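Local coordinates for protein E3 homolog (Yaba-like disease virus, PDB 1SFU) that binds left-handed Z-form nucleic acid through its N-terminal Zalpha domain and probably helps the virus evade host antiviral responses triggered by double-stranded RNA, at residues L16-V21 / E56-M61. Sequence-based numbering, arbitrary orientation.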
loop_
_atom_site.group_PDB
_atom_site.type_symbol
_atom_site.label_atom_id
_atom_site.label_comp_id
_atom_site.label_asym_id
_atom_site.label_seq_id
_atom_site.Cartn_x
_atom_site.Cartn_y
_atom_site.Cartn_z
ATOM N N LEU C 16 -11.797 -10.440 -17.126
ATOM C CA LEU C 16 -11.471 -9.472 -18.167
ATOM C C LEU C 16 -9.958 -9.302 -18.283
ATOM O O LEU C 16 -9.417 -9.227 -19.386
ATOM C CB LEU C 16 -12.106 -8.114 -17.863
ATOM C CG LEU C 16 -13.630 -8.008 -17.917
ATOM C CD1 LEU C 16 -14.067 -6.665 -17.343
ATOM C CD2 LEU C 16 -14.100 -8.170 -19.358
ATOM N N VAL C 17 -9.278 -9.240 -17.143
ATOM C CA VAL C 17 -7.828 -9.066 -17.155
ATOM C C VAL C 17 -7.115 -10.294 -17.718
ATOM O O VAL C 17 -6.172 -10.170 -18.505
ATOM C CB VAL C 17 -7.281 -8.778 -15.734
ATOM C CG1 VAL C 17 -5.774 -8.569 -15.788
ATOM C CG2 VAL C 17 -7.960 -7.559 -15.155
ATOM N N LYS C 18 -7.554 -11.479 -17.307
ATOM C CA LYS C 18 -6.926 -12.704 -17.788
ATOM C C LYS C 18 -7.049 -12.799 -19.307
ATOM O O LYS C 18 -6.084 -13.120 -20.007
ATOM C CB LYS C 18 -7.563 -13.927 -17.123
ATOM C CG LYS C 18 -6.941 -15.260 -17.544
ATOM C CD LYS C 18 -7.466 -16.399 -16.677
ATOM C CE LYS C 18 -6.971 -17.754 -17.163
ATOM N NZ LYS C 18 -7.493 -18.861 -16.297
ATOM N N LYS C 19 -8.238 -12.496 -19.816
ATOM C CA LYS C 19 -8.472 -12.546 -21.252
ATOM C C LYS C 19 -7.520 -11.587 -21.963
ATOM O O LYS C 19 -6.958 -11.922 -22.999
ATOM C CB LYS C 19 -9.924 -12.177 -21.556
ATOM C CG LYS C 19 -10.422 -12.675 -22.898
ATOM C CD LYS C 19 -11.938 -12.535 -23.015
ATOM C CE LYS C 19 -12.466 -13.276 -24.236
ATOM N NZ LYS C 19 -12.150 -14.735 -24.161
ATOM N N GLU C 20 -7.320 -10.402 -21.392
ATOM C CA GLU C 20 -6.433 -9.413 -21.996
ATOM C C GLU C 20 -4.976 -9.863 -22.045
ATOM O O GLU C 20 -4.321 -9.743 -23.079
ATOM C CB GLU C 20 -6.511 -8.083 -21.240
ATOM C CG GLU C 20 -7.815 -7.333 -21.411
ATOM C CD GLU C 20 -8.062 -6.910 -22.845
ATOM O OE1 GLU C 20 -7.278 -6.090 -23.377
ATOM O OE2 GLU C 20 -9.041 -7.405 -23.441
ATOM N N VAL C 21 -4.462 -10.367 -20.927
ATOM C CA VAL C 21 -3.071 -10.796 -20.892
ATOM C C VAL C 21 -2.825 -11.989 -21.810
ATOM O O VAL C 21 -1.780 -12.080 -22.451
ATOM C CB VAL C 21 -2.622 -11.147 -19.452
ATOM C CG1 VAL C 21 -2.745 -9.919 -18.559
ATOM C CG2 VAL C 21 -3.446 -12.294 -18.910
ATOM N N GLU C 56 -1.391 -17.591 -10.034
ATOM C CA GLU C 56 -1.845 -18.735 -10.810
ATOM C C GLU C 56 -0.930 -19.004 -12.004
ATOM O O GLU C 56 -1.223 -19.855 -12.843
ATOM C CB GLU C 56 -3.283 -18.517 -11.282
ATOM C CG GLU C 56 -4.260 -18.300 -10.146
ATOM C CD GLU C 56 -5.692 -18.189 -10.622
ATOM O OE1 GLU C 56 -6.584 -17.986 -9.775
ATOM O OE2 GLU C 56 -5.928 -18.308 -11.843
ATOM N N ASP C 57 0.179 -18.267 -12.070
ATOM C CA ASP C 57 1.167 -18.426 -13.131
ATOM C C ASP C 57 0.738 -18.069 -14.551
ATOM O O ASP C 57 1.419 -18.428 -15.514
ATOM C CB ASP C 57 1.700 -19.856 -13.122
ATOM C CG ASP C 57 2.278 -20.245 -11.781
ATOM O OD1 ASP C 57 3.087 -19.464 -11.233
ATOM O OD2 ASP C 57 1.928 -21.331 -11.278
ATOM N N THR C 58 -0.376 -17.362 -14.694
ATOM C CA THR C 58 -0.844 -16.973 -16.020
ATOM C C THR C 58 -0.059 -15.758 -16.513
ATOM O O THR C 58 0.156 -15.584 -17.712
ATOM C CB THR C 58 -2.341 -16.618 -15.993
ATOM O OG1 THR C 58 -3.082 -17.746 -15.519
ATOM C CG2 THR C 58 -2.829 -16.235 -17.380
ATOM N N VAL C 59 0.375 -14.924 -15.574
ATOM C CA VAL C 59 1.126 -13.721 -15.910
ATOM C C VAL C 59 2.380 -13.623 -15.042
ATOM O O VAL C 59 2.446 -14.210 -13.964
ATOM C CB VAL C 59 0.254 -12.458 -15.689
ATOM C CG1 VAL C 59 0.006 -12.258 -14.193
ATOM C CG2 VAL C 59 0.924 -11.234 -16.300
ATOM N N LYS C 60 3.374 -12.886 -15.521
ATOM C CA LYS C 60 4.625 -12.704 -14.798
ATOM C C LYS C 60 4.927 -11.211 -14.717
ATOM O O LYS C 60 4.902 -10.507 -15.732
ATOM C CB LYS C 60 5.761 -13.445 -15.522
ATOM C CG LYS C 60 7.177 -13.037 -15.103
ATOM C CD LYS C 60 7.475 -13.398 -13.662
ATOM C CE LYS C 60 8.806 -12.799 -13.200
ATOM N NZ LYS C 60 9.113 -13.152 -11.782
ATOM N N MET C 61 5.202 -10.732 -13.508
ATOM C CA MET C 61 5.489 -9.314 -13.283
ATOM C C MET C 61 6.984 -9.043 -13.215
ATOM O O MET C 61 7.733 -9.836 -12.650
ATOM C CB MET C 61 4.827 -8.850 -11.974
ATOM C CG MET C 61 4.992 -7.372 -11.636
ATOM S SD MET C 61 6.583 -6.920 -10.878
ATOM C CE MET C 61 6.208 -7.233 -9.175
HETATM O O HOH W 1 -5.605 -18.380 -14.372
#
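K18 and V21, one turn apart on helix 11-22, both meet T58, which lies just before strand 59-62. The methyl of T58 touches both: V21 CG2 is 4.3 Å from T58 CG2, a loose methyl-to-methyl contact, and K18 CG is 4.2 Å from T58 CG2. The hydroxyl of T58 sits beside the far end of K18, and K18 CE is 4.2 Å from T58 OG1. The K18 chain is fully extended, every torsion near 180°, and this carries the ammonium past the methylene contact to a water. That water links three side chains: it lies 2.7 Å from K18 NZ, 2.6 Å from E56 OE2 and 2.8 Å from T58 OG1. It accepts from the lysine and donates to the carboxylate. K18 NZ and E56 OE2 are 4.8 Å apart and do not touch; the water between them bridges the two charges, which probably still attract. The polar bridge thus lies next to a small apolar contact, where L53 of helix 43-55 touches both V21 and T58. D57, with positive phi, is the C' residue of the Schellman motif that ends helix 43-55 and leads the chain into T58. The contact joins the first helix to the turn between helix 43-55 and the sheet, packing characteristic of the winged helix-turn-helix fold of Zalpha domains.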